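Local coordinates for prolyl oligopeptidase (Galerina marginata, PDB 5N4B), which cleaves toxin-precursor peptides after proline and joins the ends of the trimmed peptide into the macrocycles of the amanitin family, at residues S268-Y273 against I318-S323; Q364-N369 against I408-K413; N369-V374 against Y388-V393; H416-L421 against G428-Y433. The protein carries 1 engineered substitution. All blocks are in the same frame, centred on the assembly; numbering follows the deposited sequence.

Contact 1 (S268-Y273 against I318-S323); sequences SEDGKY and ITNHGS
The turn S268-G271, between strands 262-267 and 273-279, meets N320 in a polar contact between neighbouring blades of the beta-propeller, N320 lying near the end of strand 315-321, the first strand of the next four-stranded sheet. N320 crosses to D270 through its amide nitrogen, ND2 lying 2.9 Å from D270 OD2 and approaching from above the carboxylate plane, 38° out of it. The same ND2 also donates to G322 O at 2.8 Å, nearly straight and on a carbonyl lone pair, which fixes the amide's rotation. N320 OD1 is thereby turned to S268, whose CB is 3.2 Å away, and a water donates to this OD1 while accepting from D270 N. With CG between its own N and carbonyl carbon (chi1 64°), D270 folds back over the type I turn. Its OD1 takes S268 OG at 2.7 Å and, from the opposite face of the carboxylate, the backbone N of K272, an Asx turn. The buried Y273 ring turns an edge to N320 and G322, and Y273 OH, 3.4 Å from S323 CA, also accepts from K272 NZ. Two further waters join E269 N to T319 OG1 and D270 OD2 to G322 N. With so many donors converging on it, the carboxylate of D270 is probably held ionised, and the blades meet here through one direct hydrogen bond backed by water.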
loop_
_atom_site.group_PDB
_atom_site.type_symbol
_atom_site.label_atom_id
_atom_site.label_comp_id
_atom_site.label_asym_id
_atom_site.label_seq_id
_atom_site.Cartn_x
_atom_site.Cartn_y
_atom_site.Cartn_z
ATOM N N SER A 268 -6.478 -8.178 -23.642
ATOM C CA SER A 268 -7.924 -8.158 -23.792
ATOM C C SER A 268 -8.514 -9.564 -23.708
ATOM O O SER A 268 -7.901 -10.554 -24.126
ATOM C CB SER A 268 -8.333 -7.466 -25.079
ATOM O OG SER A 268 -7.972 -8.256 -26.199
ATOM N N GLU A 269 -9.737 -9.630 -23.188
ATOM C CA GLU A 269 -10.450 -10.895 -23.001
ATOM C C GLU A 269 -10.654 -11.656 -24.294
ATOM O O GLU A 269 -10.618 -12.900 -24.292
ATOM C CB GLU A 269 -11.822 -10.639 -22.372
ATOM C CG GLU A 269 -11.762 -10.175 -20.924
ATOM C CD GLU A 269 -11.090 -11.187 -19.988
ATOM O OE1 GLU A 269 -11.167 -12.414 -20.249
ATOM O OE2 GLU A 269 -10.470 -10.733 -18.992
ATOM N N ASP A 270 -10.856 -10.958 -25.392
ATOM C CA ASP A 270 -11.119 -11.576 -26.674
ATOM C C ASP A 270 -9.862 -12.076 -27.380
ATOM O O ASP A 270 -9.984 -12.599 -28.484
ATOM C CB ASP A 270 -11.955 -10.651 -27.586
ATOM C CG ASP A 270 -11.246 -9.363 -27.963
ATOM O OD1 ASP A 270 -10.050 -9.218 -27.627
ATOM O OD2 ASP A 270 -11.896 -8.491 -28.600
ATOM N N GLY A 271 -8.670 -11.898 -26.794
ATOM C CA GLY A 271 -7.431 -12.313 -27.429
ATOM C C GLY A 271 -6.899 -11.389 -28.503
ATOM O O GLY A 271 -5.848 -11.695 -29.092
ATOM N N LYS A 272 -7.557 -10.247 -28.754
ATOM C CA LYS A 272 -7.192 -9.401 -29.875
ATOM C C LYS A 272 -6.064 -8.420 -29.575
ATOM O O LYS A 272 -5.306 -8.079 -30.488
ATOM C CB LYS A 272 -8.424 -8.641 -30.335
ATOM C CG LYS A 272 -8.201 -7.734 -31.526
ATOM C CD LYS A 272 -9.482 -7.021 -31.841
ATOM C CE LYS A 272 -9.460 -6.293 -33.157
ATOM N NZ LYS A 272 -10.620 -5.412 -33.065
ATOM N N TYR A 273 -5.965 -7.927 -28.343
ATOM C CA TYR A 273 -5.072 -6.824 -28.033
ATOM C C TYR A 273 -4.153 -7.156 -26.875
ATOM O O TYR A 273 -4.526 -7.855 -25.923
ATOM C CB TYR A 273 -5.867 -5.566 -27.675
ATOM C CG TYR A 273 -6.642 -4.968 -28.794
ATOM C CD1 TYR A 273 -6.004 -4.501 -29.926
ATOM C CD2 TYR A 273 -8.007 -4.811 -28.678
ATOM C CE1 TYR A 273 -6.710 -3.895 -30.931
ATOM C CE2 TYR A 273 -8.753 -4.227 -29.702
ATOM C CZ TYR A 273 -8.077 -3.783 -30.837
ATOM O OH TYR A 273 -8.819 -3.172 -31.829
ATOM N N ILE A 318 -10.199 -0.842 -19.231
ATOM C CA ILE A 318 -11.294 -1.611 -18.621
ATOM C C ILE A 318 -11.605 -2.838 -19.468
ATOM O O ILE A 318 -11.541 -3.972 -18.985
ATOM C CB ILE A 318 -12.563 -0.741 -18.478
ATOM C CG1 ILE A 318 -12.270 0.473 -17.621
ATOM C CG2 ILE A 318 -13.704 -1.591 -17.923
ATOM C CD1 ILE A 318 -13.238 1.599 -17.808
ATOM N N THR A 319 -11.929 -2.640 -20.728
ATOM C CA THR A 319 -12.245 -3.739 -21.635
ATOM C C THR A 319 -12.304 -3.201 -23.059
ATOM O O THR A 319 -12.051 -2.016 -23.301
ATOM C CB THR A 319 -13.534 -4.437 -21.232
ATOM O OG1 THR A 319 -13.540 -5.715 -21.927
ATOM C CG2 THR A 319 -14.801 -3.680 -21.567
ATOM N N ASN A 320 -12.716 -4.049 -23.991
ATOM C CA ASN A 320 -12.961 -3.609 -25.357
ATOM C C ASN A 320 -14.117 -4.423 -25.889
ATOM O O ASN A 320 -14.336 -5.567 -25.497
ATOM C CB ASN A 320 -11.756 -3.798 -26.278
ATOM C CG ASN A 320 -11.459 -5.233 -26.515
ATOM O OD1 ASN A 320 -11.068 -5.919 -25.593
ATOM N ND2 ASN A 320 -11.634 -5.705 -27.741
ATOM N N HIS A 321 -14.850 -3.834 -26.833
ATOM C CA HIS A 321 -15.824 -4.549 -27.648
ATOM C C HIS A 321 -15.394 -4.292 -29.085
ATOM O O HIS A 321 -15.511 -3.173 -29.593
ATOM C CB HIS A 321 -17.274 -4.129 -27.339
ATOM C CG HIS A 321 -17.694 -4.430 -25.935
ATOM N ND1 HIS A 321 -17.653 -5.696 -25.401
ATOM C CD2 HIS A 321 -18.180 -3.626 -24.959
ATOM C CE1 HIS A 321 -18.066 -5.656 -24.142
ATOM N NE2 HIS A 321 -18.393 -4.413 -23.849
ATOM N N GLY A 322 -14.844 -5.301 -29.737
ATOM C CA GLY A 322 -14.219 -5.055 -31.021
ATOM C C GLY A 322 -13.133 -4.021 -30.890
ATOM O O GLY A 322 -12.334 -4.052 -29.952
ATOM N N SER A 323 -13.105 -3.060 -31.813
ATOM C CA SER A 323 -12.069 -2.036 -31.803
ATOM C C SER A 323 -12.397 -0.845 -30.886
ATOM O O SER A 323 -11.625 0.115 -30.864
ATOM C CB SER A 323 -11.807 -1.542 -33.236
ATOM O OG SER A 323 -13.015 -1.168 -33.828
HETATM O O HOH W 1 -10.911 -7.232 -22.020
HETATM O O HOH W 2 -11.998 -8.397 -25.143
HETATM O O HOH W 3 -14.579 -7.979 -28.576
#

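Contact 2 (Q364-N369 against I408-K413); sequences QVNCAN and IANRQK
The amide of N410 is gripped at both ends by strand 361-368: its OD1 accepts from N366 ND2 at 2.9 Å, and its ND2 donates to C367 O, also at 2.9 Å. The first bond runs nearly in the amide plane of N366, the two amides sliding past each other with their planes 28° apart. In the second, C367 O lies in the plane of the N410 amide, while the donor is tilted 34° from the carbonyl plane. CG of N410 sits between its own N and carbonyl carbon (chi1 79°), which turns the amide across to strand 361-368. Q364 works in a similar way from an extended chain, OE1 accepting from I408 N at 3.0 Å and NE2 giving a longer bond to I408 O, so one side-chain amide pairs with both backbone polar groups of I408. Between these polar pairs, CG2 of I408 rests 3.6 Å from N366 ND2. At the far end, C367 SG lies alongside CG and CD of Q412, whose OE1 is taken by T319 OG1 of the preceding blade. Strands 361-368 and 405-409 are the first strands of successive propeller blades, so side-chain amides do the joining here in place of a shared sheet; I408 also packs on V374 of strand 372-379 and L419 of strand 416-423, and A368 and N410 both touch F417.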
loop_
_atom_site.group_PDB
_atom_site.type_symbol
_atom_site.label_atom_id
_atom_site.label_comp_id
_atom_site.label_asym_id
_atom_site.label_seq_id
_atom_site.Cartn_x
_atom_site.Cartn_y
_atom_site.Cartn_z
ATOM N N GLN A 364 -12.756 2.824 -9.498
ATOM C CA GLN A 364 -12.600 1.517 -10.133
ATOM C C GLN A 364 -13.782 1.270 -11.063
ATOM O O GLN A 364 -14.924 1.614 -10.711
ATOM C CB GLN A 364 -12.562 0.432 -9.052
ATOM C CG GLN A 364 -12.177 -0.946 -9.593
ATOM C CD GLN A 364 -12.232 -2.095 -8.592
ATOM O OE1 GLN A 364 -12.652 -1.968 -7.453
ATOM N NE2 GLN A 364 -11.898 -3.266 -9.076
ATOM N N VAL A 365 -13.538 0.628 -12.207
ATOM C CA VAL A 365 -14.603 0.193 -13.116
ATOM C C VAL A 365 -14.201 -1.159 -13.653
ATOM O O VAL A 365 -13.108 -1.286 -14.230
ATOM C CB VAL A 365 -14.864 1.154 -14.296
ATOM C CG1 VAL A 365 -16.008 0.634 -15.151
ATOM C CG2 VAL A 365 -15.233 2.540 -13.849
ATOM N N ASN A 366 -15.099 -2.139 -13.522
ATOM C CA ASN A 366 -14.921 -3.486 -14.079
ATOM C C ASN A 366 -16.074 -3.819 -15.018
ATOM O O ASN A 366 -17.227 -3.478 -14.752
ATOM C CB ASN A 366 -14.876 -4.546 -13.003
ATOM C CG ASN A 366 -13.646 -4.483 -12.137
ATOM O OD1 ASN A 366 -12.927 -3.468 -12.023
ATOM N ND2 ASN A 366 -13.382 -5.591 -11.474
ATOM N N CYS A 367 -15.791 -4.473 -16.127
ATOM C CA CYS A 367 -16.850 -5.011 -16.951
ATOM C C CYS A 367 -17.267 -6.363 -16.385
ATOM O O CYS A 367 -16.400 -7.174 -16.030
ATOM C CB CYS A 367 -16.318 -5.185 -18.369
ATOM S SG CYS A 367 -17.493 -5.829 -19.575
ATOM N N ALA A 368 -18.557 -6.589 -16.315
ATOM C CA ALA A 368 -19.138 -7.783 -15.715
ATOM C C ALA A 368 -20.216 -8.345 -16.617
ATOM O O ALA A 368 -20.971 -7.611 -17.280
ATOM C CB ALA A 368 -19.746 -7.477 -14.353
ATOM N N ASN A 369 -20.321 -9.667 -16.618
ATOM C CA ASN A 369 -21.364 -10.348 -17.392
ATOM C C ASN A 369 -21.353 -9.855 -18.833
ATOM O O ASN A 369 -22.404 -9.543 -19.414
ATOM C CB ASN A 369 -22.747 -10.198 -16.758
ATOM C CG ASN A 369 -23.804 -11.093 -17.393
ATOM O OD1 ASN A 369 -23.491 -12.181 -17.883
ATOM N ND2 ASN A 369 -25.070 -10.640 -17.363
ATOM N N ILE A 408 -14.115 -4.311 -6.274
ATOM C CA ILE A 408 -14.835 -5.260 -7.121
ATOM C C ILE A 408 -13.888 -6.383 -7.449
ATOM O O ILE A 408 -12.733 -6.129 -7.779
ATOM C CB ILE A 408 -15.314 -4.606 -8.422
ATOM C CG1 ILE A 408 -16.058 -3.306 -8.182
ATOM C CG2 ILE A 408 -16.199 -5.596 -9.220
ATOM C CD1 ILE A 408 -16.115 -2.434 -9.412
ATOM N N ALA A 409 -14.401 -7.597 -7.474
ATOM C CA ALA A 409 -13.678 -8.791 -7.923
ATOM C C ALA A 409 -14.576 -9.574 -8.877
ATOM O O ALA A 409 -15.702 -9.951 -8.520
ATOM C CB ALA A 409 -13.328 -9.679 -6.736
ATOM N N ASN A 410 -14.068 -9.852 -10.062
ATOM C CA ASN A 410 -14.858 -10.576 -11.036
ATOM C C ASN A 410 -13.996 -11.001 -12.222
ATOM O O ASN A 410 -12.846 -10.582 -12.395
ATOM C CB ASN A 410 -16.060 -9.772 -11.520
ATOM C CG ASN A 410 -15.719 -8.745 -12.544
ATOM O OD1 ASN A 410 -14.797 -7.961 -12.385
ATOM N ND2 ASN A 410 -16.445 -8.761 -13.631
ATOM N N ARG A 411 -14.638 -11.797 -13.075
ATOM C CA ARG A 411 -14.147 -12.152 -14.400
ATOM C C ARG A 411 -15.255 -11.776 -15.367
ATOM O O ARG A 411 -16.386 -12.246 -15.235
ATOM C CB ARG A 411 -13.788 -13.645 -14.478
ATOM C CG ARG A 411 -12.718 -14.040 -13.458
ATOM C CD ARG A 411 -12.369 -15.539 -13.574
ATOM N NE ARG A 411 -11.674 -15.793 -14.822
ATOM C CZ ARG A 411 -11.619 -16.968 -15.413
ATOM N NH1 ARG A 411 -12.184 -18.029 -14.878
ATOM N NH2 ARG A 411 -11.008 -17.072 -16.583
ATOM N N GLN A 412 -14.893 -10.967 -16.356
ATOM C CA GLN A 412 -15.861 -10.379 -17.292
ATOM C C GLN A 412 -16.831 -11.384 -17.900
ATOM O O GLN A 412 -18.019 -11.098 -18.064
ATOM C CB GLN A 412 -15.115 -9.647 -18.410
ATOM C CG GLN A 412 -16.051 -9.110 -19.476
ATOM C CD GLN A 412 -15.264 -8.446 -20.569
ATOM O OE1 GLN A 412 -14.427 -7.576 -20.304
ATOM N NE2 GLN A 412 -15.535 -8.835 -21.815
ATOM N N LYS A 413 -16.351 -12.557 -18.297
ATOM C CA LYS A 413 -17.217 -13.488 -18.995
ATOM C C LYS A 413 -18.271 -14.150 -18.104
ATOM O O LYS A 413 -19.202 -14.773 -18.630
ATOM C CB LYS A 413 -16.387 -14.545 -19.721
ATOM C CG LYS A 413 -15.738 -15.580 -18.803
ATOM C CD LYS A 413 -14.805 -16.476 -19.591
ATOM C CE LYS A 413 -14.078 -17.454 -18.690
ATOM N NZ LYS A 413 -13.143 -18.274 -19.553
HETATM O O HOH W 4 -10.658 -6.086 -10.388
HETATM O O HOH W 5 -18.549 -10.756 -14.280
HETATM O O HOH W 6 -21.806 -13.768 -19.178
#

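Contact 3 (N369-V374 against Y388-V393); sequences NEEYFV and YSKAGV
E371 and K390 cross at a slant: CG of E371 stands between its own N and carbonyl carbon (chi1 65°), and the chain runs on to bring OE2 within 3.5 Å of K390 CD. K390 takes the same first torsion (chi1 67°) and then extends fully, its CB 3.4 Å from E371 O. The charges stay 4.5 Å apart, OE2 to NZ, beyond a salt bridge; one water bridges these two atoms and a second lies between OE2 and K390 N. Beyond this charged pair the contact becomes sheet. F373 and Y388 form an antiparallel hydrogen-bonded pair of the two middle strands of a four-stranded propeller blade, with F373 N to Y388 O at 3.0 Å and Y388 N to F373 O at 2.8 Å. Both rings leave with CG anti to the carbonyl carbon; the CB atoms touch, but the Y388 ring turns off from the other segment while F373 turns an edge to S389 O. Y372 lays CD2 3.6 Å from Y388 O, and the water between E371 OE2 and K390 N sits over one face of its ring.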
loop_
_atom_site.group_PDB
_atom_site.type_symbol
_atom_site.label_atom_id
_atom_site.label_comp_id
_atom_site.label_asym_id
_atom_site.label_seq_id
_atom_site.Cartn_x
_atom_site.Cartn_y
_atom_site.Cartn_z
ATOM N N ASN A 369 -20.321 -9.667 -16.618
ATOM C CA ASN A 369 -21.364 -10.348 -17.392
ATOM C C ASN A 369 -21.353 -9.855 -18.833
ATOM O O ASN A 369 -22.404 -9.543 -19.414
ATOM C CB ASN A 369 -22.747 -10.198 -16.758
ATOM C CG ASN A 369 -23.804 -11.093 -17.393
ATOM O OD1 ASN A 369 -23.491 -12.181 -17.883
ATOM N ND2 ASN A 369 -25.070 -10.640 -17.363
ATOM N N GLU A 370 -20.151 -9.765 -19.380
ATOM C CA GLU A 370 -19.847 -9.407 -20.761
ATOM C C GLU A 370 -20.128 -7.966 -21.170
ATOM O O GLU A 370 -19.349 -7.418 -21.956
ATOM C CB GLU A 370 -20.526 -10.336 -21.765
ATOM C CG GLU A 370 -20.019 -11.801 -21.716
ATOM C CD GLU A 370 -18.575 -12.047 -22.243
ATOM O OE1 GLU A 370 -17.737 -11.124 -22.355
ATOM O OE2 GLU A 370 -18.257 -13.237 -22.512
ATOM N N GLU A 371 -21.207 -7.358 -20.679
ATOM C CA GLU A 371 -21.661 -6.088 -21.240
ATOM C C GLU A 371 -21.967 -5.013 -20.207
ATOM O O GLU A 371 -22.240 -3.868 -20.600
ATOM C CB GLU A 371 -22.898 -6.306 -22.121
ATOM C CG GLU A 371 -24.111 -6.776 -21.437
ATOM C CD GLU A 371 -25.319 -6.789 -22.391
ATOM O OE1 GLU A 371 -25.239 -7.503 -23.420
ATOM O OE2 GLU A 371 -26.304 -6.054 -22.124
ATOM N N TYR A 372 -21.994 -5.347 -18.928
ATOM C CA TYR A 372 -22.317 -4.405 -17.869
ATOM C C TYR A 372 -21.032 -3.843 -17.282
ATOM O O TYR A 372 -19.933 -4.366 -17.463
ATOM C CB TYR A 372 -23.125 -5.062 -16.752
ATOM C CG TYR A 372 -24.500 -5.532 -17.109
ATOM C CD1 TYR A 372 -24.690 -6.701 -17.797
ATOM C CD2 TYR A 372 -25.599 -4.781 -16.747
ATOM C CE1 TYR A 372 -25.999 -7.126 -18.131
ATOM C CE2 TYR A 372 -26.895 -5.184 -17.050
ATOM C CZ TYR A 372 -27.084 -6.362 -17.751
ATOM O OH TYR A 372 -28.362 -6.808 -18.078
ATOM N N PHE A 373 -21.173 -2.753 -16.556
ATOM C CA PHE A 373 -20.039 -2.152 -15.871
ATOM C C PHE A 373 -20.400 -1.933 -14.418
ATOM O O PHE A 373 -21.496 -1.484 -14.109
ATOM C CB PHE A 373 -19.605 -0.843 -16.518
ATOM C CG PHE A 373 -19.159 -1.001 -17.931
ATOM C CD1 PHE A 373 -17.838 -1.292 -18.199
ATOM C CD2 PHE A 373 -20.054 -0.923 -18.961
ATOM C CE1 PHE A 373 -17.399 -1.466 -19.492
ATOM C CE2 PHE A 373 -19.604 -1.084 -20.264
ATOM C CZ PHE A 373 -18.311 -1.353 -20.537
ATOM N N VAL A 374 -19.475 -2.251 -13.518
ATOM C CA VAL A 374 -19.608 -1.991 -12.084
ATOM C C VAL A 374 -18.602 -0.899 -11.765
ATOM O O VAL A 374 -17.438 -0.996 -12.157
ATOM C CB VAL A 374 -19.375 -3.255 -11.246
ATOM C CG1 VAL A 374 -19.681 -3.010 -9.780
ATOM C CG2 VAL A 374 -20.202 -4.444 -11.778
ATOM N N TYR A 388 -23.968 -0.263 -14.102
ATOM C CA TYR A 388 -24.264 0.427 -15.363
ATOM C C TYR A 388 -24.529 -0.571 -16.479
ATOM O O TYR A 388 -23.922 -1.646 -16.541
ATOM C CB TYR A 388 -23.072 1.259 -15.820
ATOM C CG TYR A 388 -22.871 2.542 -15.059
ATOM C CD1 TYR A 388 -22.287 2.554 -13.794
ATOM C CD2 TYR A 388 -23.271 3.744 -15.595
ATOM C CE1 TYR A 388 -22.152 3.722 -13.091
ATOM C CE2 TYR A 388 -23.100 4.949 -14.885
ATOM C CZ TYR A 388 -22.525 4.902 -13.649
ATOM O OH TYR A 388 -22.383 6.097 -12.964
ATOM N N SER A 389 -25.426 -0.207 -17.375
ATOM C CA SER A 389 -25.687 -1.000 -18.558
ATOM C C SER A 389 -24.673 -0.748 -19.648
ATOM O O SER A 389 -23.847 0.158 -19.586
ATOM C CB SER A 389 -27.077 -0.644 -19.100
ATOM O OG SER A 389 -27.056 0.652 -19.740
ATOM N N LYS A 390 -24.788 -1.546 -20.717
ATOM C CA LYS A 390 -23.941 -1.387 -21.883
ATOM C C LYS A 390 -24.132 -0.022 -22.535
ATOM O O LYS A 390 -23.226 0.444 -23.217
ATOM C CB LYS A 390 -24.271 -2.507 -22.891
ATOM C CG LYS A 390 -25.663 -2.438 -23.527
ATOM C CD LYS A 390 -25.884 -3.535 -24.583
ATOM C CE LYS A 390 -27.192 -3.328 -25.311
ATOM N NZ LYS A 390 -27.469 -4.504 -26.159
ATOM N N ALA A 391 -25.303 0.604 -22.355
ATOM C CA ALA A 391 -25.572 1.926 -22.893
ATOM C C ALA A 391 -25.132 3.034 -21.953
ATOM O O ALA A 391 -25.455 4.199 -22.199
ATOM C CB ALA A 391 -27.048 2.068 -23.231
ATOM N N GLY A 392 -24.397 2.706 -20.917
ATOM C CA GLY A 392 -23.917 3.703 -19.991
ATOM C C GLY A 392 -24.970 4.266 -19.083
ATOM O O GLY A 392 -24.776 5.357 -18.544
ATOM N N VAL A 393 -26.049 3.539 -18.841
ATOM C CA VAL A 393 -27.096 4.014 -17.951
ATOM C C VAL A 393 -26.812 3.506 -16.556
ATOM O O VAL A 393 -26.618 2.300 -16.361
ATOM C CB VAL A 393 -28.492 3.567 -18.432
ATOM C CG1 VAL A 393 -29.546 4.049 -17.447
ATOM C CG2 VAL A 393 -28.800 4.072 -19.816
HETATM O O HOH W 7 -26.309 -4.034 -20.349
HETATM O O HOH W 8 -26.359 -7.185 -25.531
HETATM O O HOH W 9 -28.354 -6.371 -23.961
#

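Contact 4 (H416-L421 against G428-Y433)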
loop_
_atom_site.group_PDB
_atom_site.type_symbol
_atom_site.label_atom_id
_atom_site.label_comp_id
_atom_site.label_asym_id
_atom_site.label_seq_id
_atom_site.Cartn_x
_atom_site.Cartn_y
_atom_site.Cartn_z
ATOM N N HIS A 416 -21.579 -13.393 -12.575
ATOM C CA HIS A 416 -21.594 -12.863 -11.210
ATOM C C HIS A 416 -20.410 -11.920 -11.059
ATOM O O HIS A 416 -19.466 -11.917 -11.825
ATOM C CB HIS A 416 -21.506 -13.976 -10.138
ATOM C CG HIS A 416 -20.203 -14.673 -10.129
ATOM N ND1 HIS A 416 -19.932 -15.767 -10.936
ATOM C CD2 HIS A 416 -19.054 -14.381 -9.481
ATOM C CE1 HIS A 416 -18.670 -16.116 -10.754
ATOM N NE2 HIS A 416 -18.117 -15.288 -9.887
ATOM N N PHE A 417 -20.469 -11.131 -9.997
ATOM C CA PHE A 417 -19.313 -10.432 -9.477
ATOM C C PHE A 417 -19.417 -10.377 -7.960
ATOM O O PHE A 417 -20.488 -10.596 -7.378
ATOM C CB PHE A 417 -19.129 -9.033 -10.075
ATOM C CG PHE A 417 -20.267 -8.063 -9.846
ATOM C CD1 PHE A 417 -20.273 -7.259 -8.738
ATOM C CD2 PHE A 417 -21.291 -7.938 -10.788
ATOM C CE1 PHE A 417 -21.338 -6.338 -8.564
ATOM C CE2 PHE A 417 -22.325 -7.038 -10.606
ATOM C CZ PHE A 417 -22.338 -6.252 -9.493
ATOM N N PHE A 418 -18.290 -10.048 -7.319
ATOM C CA PHE A 418 -18.239 -9.835 -5.892
ATOM C C PHE A 418 -17.791 -8.419 -5.562
ATOM O O PHE A 418 -17.127 -7.722 -6.338
ATOM C CB PHE A 418 -17.235 -10.786 -5.197
ATOM C CG PHE A 418 -17.575 -12.203 -5.352
ATOM C CD1 PHE A 418 -18.593 -12.773 -4.593
ATOM C CD2 PHE A 418 -16.918 -12.990 -6.286
ATOM C CE1 PHE A 418 -18.945 -14.087 -4.782
ATOM C CE2 PHE A 418 -17.283 -14.343 -6.437
ATOM C CZ PHE A 418 -18.292 -14.841 -5.715
ATOM N N LEU A 419 -18.202 -7.997 -4.365
ATOM C CA LEU A 419 -17.705 -6.784 -3.722
ATOM C C LEU A 419 -17.076 -7.162 -2.396
ATOM O O LEU A 419 -17.662 -7.942 -1.619
ATOM C CB LEU A 419 -18.802 -5.763 -3.465
ATOM C CG LEU A 419 -19.656 -5.363 -4.640
ATOM C CD1 LEU A 419 -20.833 -4.481 -4.139
ATOM C CD2 LEU A 419 -18.865 -4.671 -5.674
ATOM N N THR A 420 -15.900 -6.614 -2.127
ATOM C CA THR A 420 -15.291 -6.729 -0.805
ATOM C C THR A 420 -15.421 -5.378 -0.108
ATOM O O THR A 420 -15.040 -4.337 -0.663
ATOM C CB THR A 420 -13.862 -7.228 -0.851
ATOM O OG1 THR A 420 -13.065 -6.374 -1.628
ATOM C CG2 THR A 420 -13.819 -8.584 -1.530
ATOM N N LEU A 421 -16.011 -5.394 1.078
ATOM C CA LEU A 421 -16.466 -4.210 1.808
ATOM C C LEU A 421 -15.821 -4.223 3.185
ATOM O O LEU A 421 -15.908 -5.228 3.908
ATOM C CB LEU A 421 -18.006 -4.226 1.961
ATOM C CG LEU A 421 -18.758 -4.410 0.643
ATOM C CD1 LEU A 421 -20.218 -4.578 0.965
ATOM C CD2 LEU A 421 -18.525 -3.255 -0.309
ATOM N N GLY A 428 -15.110 -7.129 7.306
ATOM C CA GLY A 428 -14.903 -7.664 5.978
ATOM C C GLY A 428 -16.096 -8.438 5.524
ATOM O O GLY A 428 -16.324 -9.577 5.936
ATOM N N THR A 429 -16.879 -7.833 4.656
ATOM C CA THR A 429 -18.066 -8.437 4.100
ATOM C C THR A 429 -17.812 -8.717 2.627
ATOM O O THR A 429 -17.250 -7.878 1.899
ATOM C CB THR A 429 -19.232 -7.500 4.259
ATOM O OG1 THR A 429 -19.477 -7.368 5.670
ATOM C CG2 THR A 429 -20.498 -8.027 3.559
ATOM N N ILE A 430 -18.220 -9.895 2.161
ATOM C CA ILE A 430 -18.128 -10.252 0.749
ATOM C C ILE A 430 -19.551 -10.365 0.244
ATOM O O ILE A 430 -20.317 -11.209 0.724
ATOM C CB ILE A 430 -17.356 -11.566 0.532
ATOM C CG1 ILE A 430 -15.930 -11.484 1.123
ATOM C CG2 ILE A 430 -17.345 -11.911 -0.946
ATOM C CD1 ILE A 430 -15.297 -12.746 1.457
ATOM N N ALA A 431 -19.921 -9.483 -0.692
ATOM C CA ALA A 431 -21.236 -9.489 -1.313
ATOM C C ALA A 431 -21.128 -10.056 -2.712
ATOM O O ALA A 431 -20.080 -9.994 -3.352
ATOM C CB ALA A 431 -21.806 -8.081 -1.385
ATOM N N ARG A 432 -22.237 -10.657 -3.165
ATOM C CA ARG A 432 -22.327 -11.307 -4.467
ATOM C C ARG A 432 -23.491 -10.717 -5.236
ATOM O O ARG A 432 -24.585 -10.574 -4.693
ATOM C CB ARG A 432 -22.523 -12.810 -4.319
ATOM C CG ARG A 432 -22.587 -13.581 -5.640
ATOM C CD ARG A 432 -22.507 -15.119 -5.440
ATOM N NE ARG A 432 -23.663 -15.555 -4.683
ATOM C CZ ARG A 432 -24.721 -16.187 -5.190
ATOM N NH1 ARG A 432 -24.782 -16.563 -6.467
ATOM N NH2 ARG A 432 -25.721 -16.475 -4.372
ATOM N N TYR A 433 -23.264 -10.488 -6.518
ATOM C CA TYR A 433 -24.306 -10.096 -7.455
ATOM C C TYR A 433 -24.385 -11.192 -8.508
ATOM O O TYR A 433 -23.395 -11.462 -9.204
ATOM C CB TYR A 433 -24.019 -8.746 -8.089
ATOM C CG TYR A 433 -25.178 -8.199 -8.909
ATOM C CD1 TYR A 433 -25.375 -8.606 -10.215
ATOM C CD2 TYR A 433 -26.076 -7.303 -8.360
ATOM C CE1 TYR A 433 -26.435 -8.151 -10.972
ATOM C CE2 TYR A 433 -27.163 -6.826 -9.127
ATOM C CZ TYR A 433 -27.308 -7.248 -10.410
ATOM O OH TYR A 433 -28.364 -6.784 -11.147
#
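F417 takes chi1 60°, its CG between the backbone N and the carbonyl carbon, a torsion that carries the ring across to the side chain of Y433, whose CG stands anti to its own N (chi1 -171°). Y433 CB therefore lies over one face of the F417 ring, a CH-pi contact 3.5 Å from the centroid. The two rings are almost parallel, yet slid so far apart that they barely overlap, and Y433 OH reaches on to R442. On the other face of the sheet, F418 CE1 meets the aliphatic chain of R432 (3.8 Å to CD), and F418 CD1 touches I430 CG2 at 3.9 Å. T420 shares this side, its OG1 hydrogen-bonded to a polar side chain of the bound peptide. Paired backbone bonds join F417 with Y433, L419 with A431 and L421 with T429, such as Y433 N to F417 O at 2.9 Å. Strands 416-423 and 426-434 are thus an antiparallel beta hairpin, the two central strands of a four-stranded propeller blade.

Contact 4 is the buried one, while contacts 1, 2 and 3 are only partly buried. Contacts 3 and 4 each pair the middle strands of one blade through backbone bonds, but contact 3 catches the strand ends, where water and charge take over, whereas aromatic and aliphatic groups fill contact 4. Contacts 1 and 2 instead join successive blades, and their side-chain amides do the work, aided by a carboxylate in contact 1. Contact 2 touches all three others: C367 CB packs on T319 CG2 of contact 1, Q412 O accepts from E370 N of contact 3, and A409 O from F418 N of contact 4. Contact 3 also meets contact 1 directly, E370 against H321, and contact 4, V374 against F417; contacts 1 and 4 do not touch.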